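Long-range contacts in alanine dehydrogenase (Archaeoglobus fulgidus, PDB 1OMO), which catalyses the reversible, NAD(+)-dependent oxidative deamination of L-alanine to pyruvate and ammonium as a homodimer: residues 107-112 with 288-293; 21-26 with 298-303; 15-20 with 141-146; 236-241 with 265-270. One frame throughout, in Å; residues are numbered along the deposited sequence.

Contact 1. Residues 107-112 with 288-293; sequences LRTGAA and FDSTGL. With NAD (nicotinamide-adenine-dinucleotide), chain D.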
loop_
_atom_site.group_PDB
_atom_site.type_symbol
_atom_site.label_atom_id
_atom_site.label_comp_id
_atom_site.label_asym_id
_atom_site.label_seq_id
_atom_site.Cartn_x
_atom_site.Cartn_y
_atom_site.Cartn_z
ATOM N N LEU A 107 -7.301 -2.976 19.043
ATOM C CA LEU A 107 -6.405 -3.037 20.189
ATOM C C LEU A 107 -5.490 -1.826 20.252
ATOM O O LEU A 107 -5.444 -1.144 21.278
ATOM C CB LEU A 107 -5.554 -4.302 20.125
ATOM C CG LEU A 107 -5.184 -5.078 21.400
ATOM C CD1 LEU A 107 -3.695 -5.352 21.396
ATOM C CD2 LEU A 107 -5.588 -4.368 22.639
ATOM N N ARG A 108 -4.768 -1.534 19.163
ATOM C CA ARG A 108 -3.839 -0.428 19.209
ATOM C C ARG A 108 -4.522 0.946 19.208
ATOM O O ARG A 108 -3.893 1.949 19.511
ATOM C CB ARG A 108 -2.792 -0.538 18.094
ATOM C CG ARG A 108 -3.295 -0.550 16.647
ATOM C CD ARG A 108 -3.918 0.767 16.160
ATOM N NE ARG A 108 -3.854 0.890 14.695
ATOM C CZ ARG A 108 -4.623 1.700 13.964
ATOM N NH1 ARG A 108 -5.543 2.450 14.551
ATOM N NH2 ARG A 108 -4.430 1.815 12.651
ATOM N N THR A 109 -5.800 0.996 18.867
ATOM C CA THR A 109 -6.524 2.274 18.900
ATOM C C THR A 109 -6.862 2.421 20.370
ATOM O O THR A 109 -6.723 3.501 20.948
ATOM C CB THR A 109 -7.814 2.221 18.039
ATOM O OG1 THR A 109 -7.449 1.828 16.700
ATOM C CG2 THR A 109 -8.494 3.607 18.007
ATOM N N GLY A 110 -7.265 1.322 20.990
ATOM C CA GLY A 110 -7.531 1.395 22.406
ATOM C C GLY A 110 -6.271 1.832 23.142
ATOM O O GLY A 110 -6.300 2.760 23.965
ATOM N N ALA A 111 -5.144 1.175 22.843
ATOM C CA ALA A 111 -3.880 1.502 23.504
ATOM C C ALA A 111 -3.539 3.000 23.360
ATOM O O ALA A 111 -3.153 3.650 24.340
ATOM C CB ALA A 111 -2.741 0.628 22.942
ATOM N N ALA A 112 -3.687 3.551 22.153
ATOM C CA ALA A 112 -3.382 4.967 21.967
ATOM C C ALA A 112 -4.266 5.837 22.856
ATOM O O ALA A 112 -3.784 6.778 23.468
ATOM C CB ALA A 112 -3.534 5.371 20.508
ATOM N N PHE A 288 -7.412 14.713 22.328
ATOM C CA PHE A 288 -6.532 13.856 21.569
ATOM C C PHE A 288 -7.372 13.425 20.329
ATOM O O PHE A 288 -8.354 12.699 20.451
ATOM C CB PHE A 288 -6.110 12.607 22.355
ATOM C CG PHE A 288 -5.417 11.566 21.496
ATOM C CD1 PHE A 288 -5.882 10.258 21.439
ATOM C CD2 PHE A 288 -4.289 11.898 20.757
ATOM C CE1 PHE A 288 -5.228 9.296 20.660
ATOM C CE2 PHE A 288 -3.634 10.951 19.987
ATOM C CZ PHE A 288 -4.096 9.640 19.933
ATOM N N ASP A 289 -6.967 13.911 19.160
ATOM C CA ASP A 289 -7.584 13.609 17.875
ATOM C C ASP A 289 -6.872 12.379 17.280
ATOM O O ASP A 289 -5.769 12.479 16.732
ATOM C CB ASP A 289 -7.415 14.793 16.929
ATOM C CG ASP A 289 -8.387 14.752 15.784
ATOM O OD1 ASP A 289 -8.492 15.758 15.068
ATOM O OD2 ASP A 289 -9.065 13.718 15.594
ATOM N N SER A 290 -7.527 11.230 17.383
ATOM C CA SER A 290 -6.968 9.989 16.916
ATOM C C SER A 290 -7.439 9.572 15.519
ATOM O O SER A 290 -8.632 9.577 15.218
ATOM C CB SER A 290 -7.286 8.924 17.964
ATOM O OG SER A 290 -6.951 7.626 17.569
ATOM N N THR A 291 -6.489 9.241 14.653
ATOM C CA THR A 291 -6.845 8.793 13.315
ATOM C C THR A 291 -6.365 7.384 12.988
ATOM O O THR A 291 -6.875 6.784 12.047
ATOM C CB THR A 291 -6.310 9.744 12.190
ATOM O OG1 THR A 291 -4.874 9.752 12.180
ATOM C CG2 THR A 291 -6.807 11.174 12.402
ATOM N N GLY A 292 -5.402 6.856 13.743
ATOM C CA GLY A 292 -4.850 5.521 13.464
ATOM C C GLY A 292 -3.639 5.636 12.526
ATOM O O GLY A 292 -3.776 6.034 11.363
ATOM N N LEU A 293 -2.450 5.290 13.017
ATOM C CA LEU A 293 -1.253 5.439 12.187
ATOM C C LEU A 293 -0.578 4.114 11.842
ATOM O O LEU A 293 -0.563 3.192 12.658
ATOM C CB LEU A 293 -0.253 6.340 12.906
ATOM C CG LEU A 293 -0.760 7.506 13.775
ATOM C CD1 LEU A 293 0.453 8.148 14.487
ATOM C CD2 LEU A 293 -1.487 8.521 12.953
HETATM P PA NAD D . -19.399 0.179 16.161
HETATM O O1A NAD D . -20.404 0.329 15.080
HETATM O O2A NAD D . -19.288 -1.167 16.889
HETATM O O5B NAD D . -19.386 1.306 17.369
HETATM C C5B NAD D . -20.018 2.645 17.212
HETATM C C4B NAD D . -21.127 2.742 18.293
HETATM O O4B NAD D . -21.660 4.126 18.094
HETATM C C3B NAD D . -22.431 1.832 18.098
HETATM O O3B NAD D . -22.697 1.024 19.313
HETATM C C2B NAD D . -23.580 2.811 17.754
HETATM O O2B NAD D . -24.882 2.468 18.060
HETATM C C1B NAD D . -23.033 4.118 18.407
HETATM N N9A NAD D . -23.505 5.319 17.781
HETATM C C8A NAD D . -23.720 5.652 16.458
HETATM N N7A NAD D . -24.148 6.885 16.291
HETATM C C5A NAD D . -24.245 7.445 17.489
HETATM C C6A NAD D . -24.648 8.785 17.918
HETATM N N6A NAD D . -25.037 9.696 17.063
HETATM N N1A NAD D . -24.603 8.995 19.285
HETATM C C2A NAD D . -24.217 8.061 20.187
HETATM N N3A NAD D . -23.825 6.754 19.819
HETATM C C4A NAD D . -23.839 6.501 18.457
HETATM O O3 NAD D . -17.828 0.609 15.811
HETATM P PN NAD D . -16.349 0.568 16.645
HETATM O O1N NAD D . -16.648 0.235 18.083
HETATM O O2N NAD D . -15.349 -0.218 15.820
HETATM O O5D NAD D . -16.008 2.216 16.540
HETATM C C5D NAD D . -16.329 2.709 15.081
HETATM C C4D NAD D . -15.867 4.109 14.840
HETATM O O4D NAD D . -14.370 4.157 15.178
HETATM C C3D NAD D . -15.942 4.593 13.358
HETATM O O3D NAD D . -16.030 6.027 13.257
HETATM C C2D NAD D . -14.625 4.027 12.819
HETATM O O2D NAD D . -14.338 4.374 11.504
HETATM C C1D NAD D . -13.610 4.521 13.956
HETATM N N1N NAD D . -12.315 3.794 14.194
HETATM C C2N NAD D . -11.172 4.705 14.245
HETATM C C3N NAD D . -9.946 4.075 14.667
HETATM C C7N NAD D . -8.664 5.104 14.707
HETATM O O7N NAD D . -7.503 4.614 14.600
HETATM N N7N NAD D . -8.915 6.442 14.874
HETATM C C4N NAD D . -9.772 2.719 15.033
HETATM C C5N NAD D . -10.994 1.935 14.941
HETATM C C6N NAD D . -12.230 2.464 14.536
#
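Phe288, the first residue of 288-293, brings ring atom CE1 to 4.3 Å from Ala112 CB on helix 102-120. After the strand ends, Ser290 meets the helix by van der Waals contact, its OG 4.3 Å from Thr109 CG2, and its backbone O lies 3.2 Å from the carboxamide N7N of NAD. At Gly292, CA approaches Arg108 NH1 to 3.3 Å, a closeness permitted by the missing side chain. Leu293 then places its backbone N over one face of the Arg108 guanidinium, offset toward the rim. With CG set between the backbone N and the carbonyl carbon (chi1 60°), a bend at chi2 (68°) turns the arginine toward Gly292, while a salt bridge from NE to Asp297 secures it. Arg108 NH1 donates to NAD O7N at 2.9 Å with an N-H...O angle of 131°, the oxygen lying at the edge of the guanidinium and in its plane. Thr109 OG1, hydrogen-bonded to Thr105 O, sits 3.0 Å from NAD C4N, the carbon that exchanges hydride. O7N is thus bonded by Arg108 and Ser290 O lies close to N7N, consistent with limiting the carboxamide's rotation and presenting C4N for hydride transfer.

Contact 2. Residues 21-26 with 298-303; sequences MNAVEE and VAVAKV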
loop_
_atom_site.group_PDB
_atom_site.type_symbol
_atom_site.label_atom_id
_atom_site.label_comp_id
_atom_site.label_asym_id
_atom_site.label_seq_id
_atom_site.Cartn_x
_atom_site.Cartn_y
_atom_site.Cartn_z
ATOM N N MET A 21 0.124 -1.266 24.565
ATOM C CA MET A 21 0.345 0.085 25.076
ATOM C C MET A 21 1.802 0.507 25.064
ATOM O O MET A 21 2.124 1.655 24.731
ATOM C CB MET A 21 -0.227 0.247 26.497
ATOM C CG MET A 21 -1.750 0.507 26.500
ATOM S SD MET A 21 -2.628 0.372 28.075
ATOM C CE MET A 21 -2.325 1.982 28.689
ATOM N N ASN A 22 2.690 -0.417 25.411
ATOM C CA ASN A 22 4.107 -0.090 25.406
ATOM C C ASN A 22 4.616 0.152 24.001
ATOM O O ASN A 22 5.410 1.061 23.791
ATOM C CB ASN A 22 4.921 -1.209 26.046
ATOM C CG ASN A 22 4.856 -1.168 27.548
ATOM O OD1 ASN A 22 5.110 -2.173 28.221
ATOM N ND2 ASN A 22 4.517 0.001 28.093
ATOM N N ALA A 23 4.151 -0.674 23.065
ATOM C CA ALA A 23 4.548 -0.589 21.666
ATOM C C ALA A 23 4.048 0.685 21.009
ATOM O O ALA A 23 4.788 1.348 20.290
ATOM C CB ALA A 23 4.034 -1.818 20.893
ATOM N N VAL A 24 2.802 1.044 21.277
ATOM C CA VAL A 24 2.236 2.240 20.679
ATOM C C VAL A 24 2.901 3.494 21.227
ATOM O O VAL A 24 3.141 4.456 20.495
ATOM C CB VAL A 24 0.681 2.290 20.883
ATOM C CG1 VAL A 24 0.098 3.625 20.409
ATOM C CG2 VAL A 24 0.047 1.170 20.098
ATOM N N GLU A 25 3.234 3.476 22.513
ATOM C CA GLU A 25 3.905 4.620 23.126
ATOM C C GLU A 25 5.298 4.836 22.505
ATOM O O GLU A 25 5.673 5.966 22.127
ATOM C CB GLU A 25 4.026 4.411 24.634
ATOM C CG GLU A 25 4.712 5.585 25.368
ATOM C CD GLU A 25 4.439 5.563 26.864
ATOM O OE1 GLU A 25 4.356 4.461 27.443
ATOM O OE2 GLU A 25 4.322 6.636 27.475
ATOM N N GLU A 26 6.064 3.752 22.377
ATOM C CA GLU A 26 7.416 3.850 21.788
ATOM C C GLU A 26 7.314 4.255 20.304
ATOM O O GLU A 26 8.112 5.035 19.802
ATOM C CB GLU A 26 8.155 2.513 21.985
ATOM C CG GLU A 26 9.560 2.447 21.438
ATOM C CD GLU A 26 10.536 3.456 22.057
ATOM O OE1 GLU A 26 11.731 3.376 21.713
ATOM O OE2 GLU A 26 10.136 4.313 22.881
ATOM N N VAL A 298 2.425 -1.544 12.616
ATOM C CA VAL A 298 3.689 -2.291 12.515
ATOM C C VAL A 298 4.282 -2.621 13.898
ATOM O O VAL A 298 4.654 -3.785 14.166
ATOM C CB VAL A 298 4.735 -1.543 11.664
ATOM C CG1 VAL A 298 6.045 -2.349 11.627
ATOM C CG2 VAL A 298 4.203 -1.373 10.229
ATOM N N ALA A 299 4.339 -1.619 14.781
ATOM C CA ALA A 299 4.858 -1.810 16.144
ATOM C C ALA A 299 4.138 -2.992 16.779
ATOM O O ALA A 299 4.745 -3.951 17.267
ATOM C CB ALA A 299 4.623 -0.552 16.989
ATOM N N VAL A 300 2.824 -2.930 16.747
ATOM C CA VAL A 300 2.044 -3.983 17.318
ATOM C C VAL A 300 2.197 -5.320 16.578
ATOM O O VAL A 300 2.164 -6.370 17.203
ATOM C CB VAL A 300 0.572 -3.559 17.388
ATOM C CG1 VAL A 300 -0.310 -4.743 17.126
ATOM C CG2 VAL A 300 0.266 -2.971 18.775
ATOM N N ALA A 301 2.342 -5.300 15.260
ATOM C CA ALA A 301 2.507 -6.559 14.544
ATOM C C ALA A 301 3.859 -7.212 14.913
ATOM O O ALA A 301 3.988 -8.453 14.945
ATOM C CB ALA A 301 2.403 -6.329 13.035
ATOM N N LYS A 302 4.860 -6.381 15.200
ATOM C CA LYS A 302 6.167 -6.892 15.602
ATOM C C LYS A 302 6.040 -7.730 16.882
ATOM O O LYS A 302 6.693 -8.772 17.036
ATOM C CB LYS A 302 7.156 -5.755 15.856
ATOM C CG LYS A 302 8.196 -6.173 16.923
ATOM C CD LYS A 302 9.383 -5.245 17.027
ATOM C CE LYS A 302 10.457 -5.830 17.962
ATOM N NZ LYS A 302 11.731 -5.092 17.819
ATOM N N VAL A 303 5.213 -7.272 17.813
ATOM C CA VAL A 303 5.034 -8.000 19.059
ATOM C C VAL A 303 4.321 -9.324 18.846
ATOM O O VAL A 303 4.671 -10.322 19.469
ATOM C CB VAL A 303 4.258 -7.160 20.062
ATOM C CG1 VAL A 303 3.785 -8.036 21.222
ATOM C CG2 VAL A 303 5.149 -6.034 20.572
#
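Ala23 and Ala299 face each other where the two helices approach, with CB atoms 4.1 Å apart and Ala299 CB also 3.8 Å from the carbonyl O of Ala23. The local axes come within 8.7 Å at an angle of 141°, so the helices run roughly antiparallel, and small side chains at the crossing are consistent with that spacing. Val300 shows how the rest of the interface is filled. Its CB stands back from helix 17-32, and only CG2 reaches across. Val300 CG2 meets Val24 CG2 at 4.4 Å and lies 4.5 Å from Ala23 CB, and it also rests against Arg108 CB. With chi1 at 144°, some 36° short of the anti position, Val300 CG1 turns elsewhere and meets Ile15 CD1. One turn further on, Val303 CG2 lies 4.4 Å from Ala23 CB, so the Ala23 methyl sits among Ala299, Val300 and Val303. No hydrogen bond crosses, and the side chains meet through methyl groups. Helix 102-120 lies alongside both partners, through Arg108 against Val24 and Thr104 against Val300. Away from the crossing, Met21 packs on helix 135-147, whereas Val298 and Lys302 touch Tyr61 of strand 61-69.

Contact 3. Residues 15-20 with 141-146; sequences ISMDEA and LEALRR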
loop_
_atom_site.group_PDB
_atom_site.type_symbol
_atom_site.label_atom_id
_atom_site.label_comp_id
_atom_site.label_asym_id
_atom_site.label_seq_id
_atom_site.Cartn_x
_atom_site.Cartn_y
_atom_site.Cartn_z
ATOM N N ILE A 15 -0.906 -10.924 21.973
ATOM C CA ILE A 15 -0.558 -9.597 22.484
ATOM C C ILE A 15 -1.453 -9.265 23.641
ATOM O O ILE A 15 -2.624 -9.617 23.674
ATOM C CB ILE A 15 -0.786 -8.379 21.523
ATOM C CG1 ILE A 15 0.176 -8.337 20.357
ATOM C CG2 ILE A 15 -0.398 -7.094 22.264
ATOM C CD1 ILE A 15 0.450 -6.853 19.938
ATOM N N SER A 16 -0.869 -8.511 24.544
ATOM C CA SER A 16 -1.501 -8.026 25.758
ATOM C C SER A 16 -1.858 -6.559 25.522
ATOM O O SER A 16 -1.191 -5.897 24.741
ATOM C CB SER A 16 -0.470 -8.100 26.891
ATOM O OG SER A 16 -1.097 -7.833 28.107
ATOM N N MET A 17 -2.869 -6.039 26.210
ATOM C CA MET A 17 -3.209 -4.637 26.043
ATOM C C MET A 17 -2.003 -3.865 26.545
ATOM O O MET A 17 -1.664 -2.823 26.010
ATOM C CB MET A 17 -4.440 -4.252 26.864
ATOM C CG MET A 17 -4.661 -2.710 26.973
ATOM S SD MET A 17 -4.783 -1.899 25.376
ATOM C CE MET A 17 -6.503 -2.100 24.912
ATOM N N ASP A 18 -1.348 -4.388 27.576
ATOM C CA ASP A 18 -0.166 -3.731 28.101
ATOM C C ASP A 18 0.949 -3.769 27.061
ATOM O O ASP A 18 1.611 -2.771 26.832
ATOM C CB ASP A 18 0.282 -4.405 29.401
ATOM C CG ASP A 18 -0.497 -3.902 30.609
ATOM O OD1 ASP A 18 -1.119 -4.725 31.304
ATOM O OD2 ASP A 18 -0.482 -2.680 30.865
ATOM N N GLU A 19 1.154 -4.912 26.417
ATOM C CA GLU A 19 2.197 -4.981 25.398
ATOM C C GLU A 19 1.857 -3.958 24.307
ATOM O O GLU A 19 2.710 -3.204 23.864
ATOM C CB GLU A 19 2.270 -6.380 24.780
ATOM C CG GLU A 19 2.906 -7.435 25.667
ATOM C CD GLU A 19 2.867 -8.803 25.017
ATOM O OE1 GLU A 19 1.750 -9.226 24.608
ATOM O OE2 GLU A 19 3.948 -9.445 24.919
ATOM N N ALA A 20 0.589 -3.930 23.909
ATOM C CA ALA A 20 0.120 -3.010 22.871
ATOM C C ALA A 20 0.382 -1.570 23.292
ATOM O O ALA A 20 0.813 -0.756 22.474
ATOM C CB ALA A 20 -1.393 -3.220 22.609
ATOM N N LEU A 141 -11.824 1.658 27.162
ATOM C CA LEU A 141 -12.060 1.393 28.576
ATOM C C LEU A 141 -10.940 0.539 29.158
ATOM O O LEU A 141 -10.412 0.864 30.205
ATOM C CB LEU A 141 -13.402 0.672 28.742
ATOM C CG LEU A 141 -14.044 0.307 30.094
ATOM C CD1 LEU A 141 -13.440 -0.946 30.596
ATOM C CD2 LEU A 141 -13.893 1.424 31.117
ATOM N N GLU A 142 -10.580 -0.539 28.463
ATOM C CA GLU A 142 -9.533 -1.430 28.922
ATOM C C GLU A 142 -8.150 -0.770 28.959
ATOM O O GLU A 142 -7.377 -1.031 29.860
ATOM C CB GLU A 142 -9.475 -2.699 28.061
ATOM C CG GLU A 142 -10.667 -3.607 28.205
ATOM C CD GLU A 142 -10.757 -4.302 29.567
ATOM O OE1 GLU A 142 -11.827 -4.888 29.865
ATOM O OE2 GLU A 142 -9.768 -4.279 30.332
ATOM N N ALA A 143 -7.826 0.050 27.970
ATOM C CA ALA A 143 -6.541 0.719 27.983
ATOM C C ALA A 143 -6.497 1.718 29.152
ATOM O O ALA A 143 -5.497 1.789 29.896
ATOM C CB ALA A 143 -6.321 1.442 26.692
ATOM N N LEU A 144 -7.576 2.487 29.300
ATOM C CA LEU A 144 -7.667 3.494 30.339
ATOM C C LEU A 144 -7.565 2.935 31.758
ATOM O O LEU A 144 -6.983 3.580 32.653
ATOM C CB LEU A 144 -8.970 4.305 30.184
ATOM C CG LEU A 144 -9.093 5.258 28.980
ATOM C CD1 LEU A 144 -10.536 5.726 28.818
ATOM C CD2 LEU A 144 -8.166 6.472 29.197
ATOM N N ARG A 145 -8.117 1.757 32.003
ATOM C CA ARG A 145 -7.982 1.277 33.344
ATOM C C ARG A 145 -6.575 0.769 33.609
ATOM O O ARG A 145 -6.248 0.412 34.718
ATOM C CB ARG A 145 -9.055 0.250 33.703
ATOM C CG ARG A 145 -9.079 -0.995 32.927
ATOM C CD ARG A 145 -10.200 -1.833 33.489
ATOM N NE ARG A 145 -10.174 -3.173 32.945
ATOM C CZ ARG A 145 -10.573 -4.246 33.617
ATOM N NH1 ARG A 145 -11.016 -4.122 34.856
ATOM N NH2 ARG A 145 -10.567 -5.434 33.027
ATOM N N ARG A 146 -5.718 0.753 32.602
ATOM C CA ARG A 146 -4.342 0.344 32.866
ATOM C C ARG A 146 -3.672 1.592 33.419
ATOM O O ARG A 146 -2.648 1.518 34.051
ATOM C CB ARG A 146 -3.615 -0.080 31.583
ATOM C CG ARG A 146 -3.493 -1.579 31.387
ATOM C CD ARG A 146 -4.840 -2.237 31.314
ATOM N NE ARG A 146 -4.730 -3.630 30.913
ATOM C CZ ARG A 146 -5.766 -4.391 30.566
ATOM N NH1 ARG A 146 -5.570 -5.664 30.218
ATOM N NH2 ARG A 146 -6.995 -3.874 30.566
HETATM O O HOH W 1 -2.689 -6.459 29.578
#
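Met17 and Arg146 are brought together by bends in both side chains: chi2 of 56° kinks the methionine after an anti chi1, and chi2 of 60° folds the arginine back over it. Met17 CB thus sits beneath one guanidinium face, offset toward the rim, with Arg146 NH1 3.8 Å from Met17 CB, while Met17 SD reaches Ala143 CB at 3.9 Å. Asp18 approaches the same guanidinium at its edge. Asp18 OD1 makes a long salt bridge of 3.8 Å to Arg146 NE, the carboxylate and guanidinium planes being 61° apart, so the attraction is not that of a flat, two-pronged pair. One water bridges the two segments: it accepts from Arg146 NH1 at 3.1 Å and from Asp18 N, donates to Asp18 OD1 at 2.9 Å, and also bonds Ser16 OG. Behind the arginine, Arg146 NH2 meets Glu142 OE2 in plane at 2.8 Å, and Arg145 grips that same oxygen side-on with NE and NH2; Glu142 OE1 is held by Tyr169. These bonds probably hold the guanidinium beside Asp18. The result is a salt-bridge network over a buried methionine, joining the start of helix 17-32, with Ser16 at the N-cap position, to the helix following the first strand of the Rossmann-fold NAD domain.

Contact 4. Residues 236-241 with 265-270; sequences IVVDDL and HATIGE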
loop_
_atom_site.group_PDB
_atom_site.type_symbol
_atom_site.label_atom_id
_atom_site.label_comp_id
_atom_site.label_asym_id
_atom_site.label_seq_id
_atom_site.Cartn_x
_atom_site.Cartn_y
_atom_site.Cartn_z
ATOM N N ILE A 236 -5.573 21.080 21.428
ATOM C CA ILE A 236 -5.759 19.913 20.574
ATOM C C ILE A 236 -4.440 19.180 20.319
ATOM O O ILE A 236 -3.460 19.764 19.897
ATOM C CB ILE A 236 -6.363 20.342 19.214
ATOM C CG1 ILE A 236 -7.613 21.197 19.438
ATOM C CG2 ILE A 236 -6.728 19.101 18.368
ATOM C CD1 ILE A 236 -8.116 21.865 18.147
ATOM N N VAL A 237 -4.421 17.894 20.592
ATOM C CA VAL A 237 -3.222 17.121 20.351
ATOM C C VAL A 237 -3.592 16.020 19.352
ATOM O O VAL A 237 -4.372 15.109 19.665
ATOM C CB VAL A 237 -2.663 16.530 21.682
ATOM C CG1 VAL A 237 -1.448 15.583 21.423
ATOM C CG2 VAL A 237 -2.176 17.692 22.553
ATOM N N VAL A 238 -3.031 16.105 18.147
ATOM C CA VAL A 238 -3.362 15.107 17.163
ATOM C C VAL A 238 -2.389 13.927 17.093
ATOM O O VAL A 238 -1.334 13.879 17.712
ATOM C CB VAL A 238 -3.506 15.698 15.725
ATOM C CG1 VAL A 238 -4.375 16.944 15.736
ATOM C CG2 VAL A 238 -2.141 15.991 15.142
ATOM N N ASP A 239 -2.830 12.973 16.297
ATOM C CA ASP A 239 -2.190 11.729 15.958
ATOM C C ASP A 239 -1.056 12.014 14.985
ATOM O O ASP A 239 0.112 11.702 15.186
ATOM C CB ASP A 239 -3.199 10.903 15.170
ATOM C CG ASP A 239 -3.277 9.575 15.678
ATOM O OD1 ASP A 239 -4.060 8.779 15.163
ATOM O OD2 ASP A 239 -2.520 9.338 16.645
ATOM N N ASP A 240 -1.483 12.566 13.869
ATOM C CA ASP A 240 -0.632 12.880 12.770
ATOM C C ASP A 240 -1.303 14.098 12.246
ATOM O O ASP A 240 -2.500 14.084 11.975
ATOM C CB ASP A 240 -0.722 11.759 11.754
ATOM C CG ASP A 240 0.001 12.085 10.492
ATOM O OD1 ASP A 240 1.189 11.736 10.398
ATOM O OD2 ASP A 240 -0.601 12.722 9.597
ATOM N N LEU A 241 -0.562 15.173 12.121
ATOM C CA LEU A 241 -1.174 16.389 11.653
ATOM C C LEU A 241 -1.943 16.231 10.336
ATOM O O LEU A 241 -3.129 16.587 10.261
ATOM C CB LEU A 241 -0.124 17.493 11.525
ATOM C CG LEU A 241 -0.714 18.809 11.024
ATOM C CD1 LEU A 241 -1.887 19.245 11.903
ATOM C CD2 LEU A 241 0.394 19.873 10.997
ATOM N N HIS A 265 -2.036 22.195 18.894
ATOM C CA HIS A 265 -0.918 22.370 19.798
ATOM C C HIS A 265 0.309 21.470 19.573
ATOM O O HIS A 265 1.453 21.935 19.639
ATOM C CB HIS A 265 -1.405 22.215 21.244
ATOM C CG HIS A 265 -0.312 22.329 22.256
ATOM N ND1 HIS A 265 -0.124 21.400 23.261
ATOM C CD2 HIS A 265 0.689 23.228 22.383
ATOM C CE1 HIS A 265 0.949 21.722 23.955
ATOM N NE2 HIS A 265 1.463 22.826 23.444
ATOM N N ALA A 266 0.074 20.190 19.328
ATOM C CA ALA A 266 1.183 19.271 19.150
ATOM C C ALA A 266 0.658 17.939 18.651
ATOM O O ALA A 266 -0.543 17.769 18.544
ATOM C CB ALA A 266 1.867 19.079 20.508
ATOM N N THR A 267 1.554 17.010 18.337
ATOM C CA THR A 267 1.162 15.652 17.962
ATOM C C THR A 267 1.419 14.918 19.285
ATOM O O THR A 267 2.150 15.405 20.140
ATOM C CB THR A 267 2.077 15.018 16.890
ATOM O OG1 THR A 267 3.407 14.904 17.412
ATOM C CG2 THR A 267 2.113 15.865 15.617
ATOM N N ILE A 268 0.827 13.755 19.475
ATOM C CA ILE A 268 1.029 13.032 20.724
ATOM C C ILE A 268 2.493 12.583 20.896
ATOM O O ILE A 268 2.982 12.484 22.022
ATOM C CB ILE A 268 0.048 11.829 20.805
ATOM C CG1 ILE A 268 0.121 11.175 22.179
ATOM C CG2 ILE A 268 0.352 10.837 19.689
ATOM C CD1 ILE A 268 -0.004 12.141 23.298
ATOM N N GLY A 269 3.185 12.327 19.772
ATOM C CA GLY A 269 4.580 11.905 19.798
ATOM C C GLY A 269 5.448 13.042 20.311
ATOM O O GLY A 269 6.388 12.844 21.082
ATOM N N GLU A 270 5.139 14.256 19.894
ATOM C CA GLU A 270 5.921 15.367 20.358
ATOM C C GLU A 270 5.789 15.498 21.860
ATOM O O GLU A 270 6.770 15.794 22.540
ATOM C CB GLU A 270 5.474 16.661 19.709
ATOM C CG GLU A 270 5.912 16.816 18.275
ATOM C CD GLU A 270 5.240 18.010 17.643
ATOM O OE1 GLU A 270 4.017 18.103 17.756
ATOM O OE2 GLU A 270 5.919 18.858 17.047
HETATM O O HOH W 2 2.120 11.569 17.348
#
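Val237 packs snugly against the end of the partner strand and the start of helix 268-273: its CG1 presses to 3.5 Å from Ile268 N and 4.1 Å from Ile268 CB, while its CA lies 3.3 Å from Ala266 O in a CA-H...O contact. A ladder of backbone bonds fixes this inner part. His265 N donates to Ile236 O at 3.0 Å, Val238 N to Ala266 O at 3.0 Å, and Ile268 N to Val238 O at 2.8 Å, the last with a C=O...N angle of 171°. Strand axes only 20° apart confirm a parallel pair. Val237 and Ala266 share one face of the sheet, and Val238 and Thr267 the other. In the parallel Rossmann sheet, strand 234-238 lies between 285-289 and 264-267, the latter being outermost within this chain. Beyond the strands the two segments diverge and the fit slackens: Thr267, Glu270 and Leu241 are partly exposed, whereas Val237, Val238 and Ile268 are buried. A water joins the segments there, donating to Asp239 O and accepting from Gly269 N at 2.8 Å. Thr267, at the N-cap of helix 268-273, forms a capping box with Glu270: Thr267 OG1, set between backbone N and carbonyl carbon by chi1 of 62°, accepts from Glu270 N at 3.1 Å, and Thr267 N returns a bond to Glu270 OE1. Asp239 turns its carboxylate toward the loop 290-292 beside the nicotinamide, where OD1 accepts from the backbone N atoms of Thr291 and Gly292.

In the fold
Contacts 1, 2 and 4 are largely buried, whereas contact 3 is only partly so, with charges and water around a buried methionine. The chemistry of each contact follows its place: salt bridges at the rim of contact 3, apolar methyls in contact 2, a backbone ladder in contact 4, cofactor bonding in contact 1. Contacts 2 and 3 share helix 17-32, which meets helix 294-311 in one and helix 135-147 in the other. Helix 102-120 of contact 1 touches both: Leu107 packs on Met17 and Ala20, and Ala111 on Met21. Contacts 1 and 4 use neighbouring strands of the parallel sheet, and Asp239 bridges them. Contacts 3 and 4 lie farthest apart, their centres about 21 Å from each other.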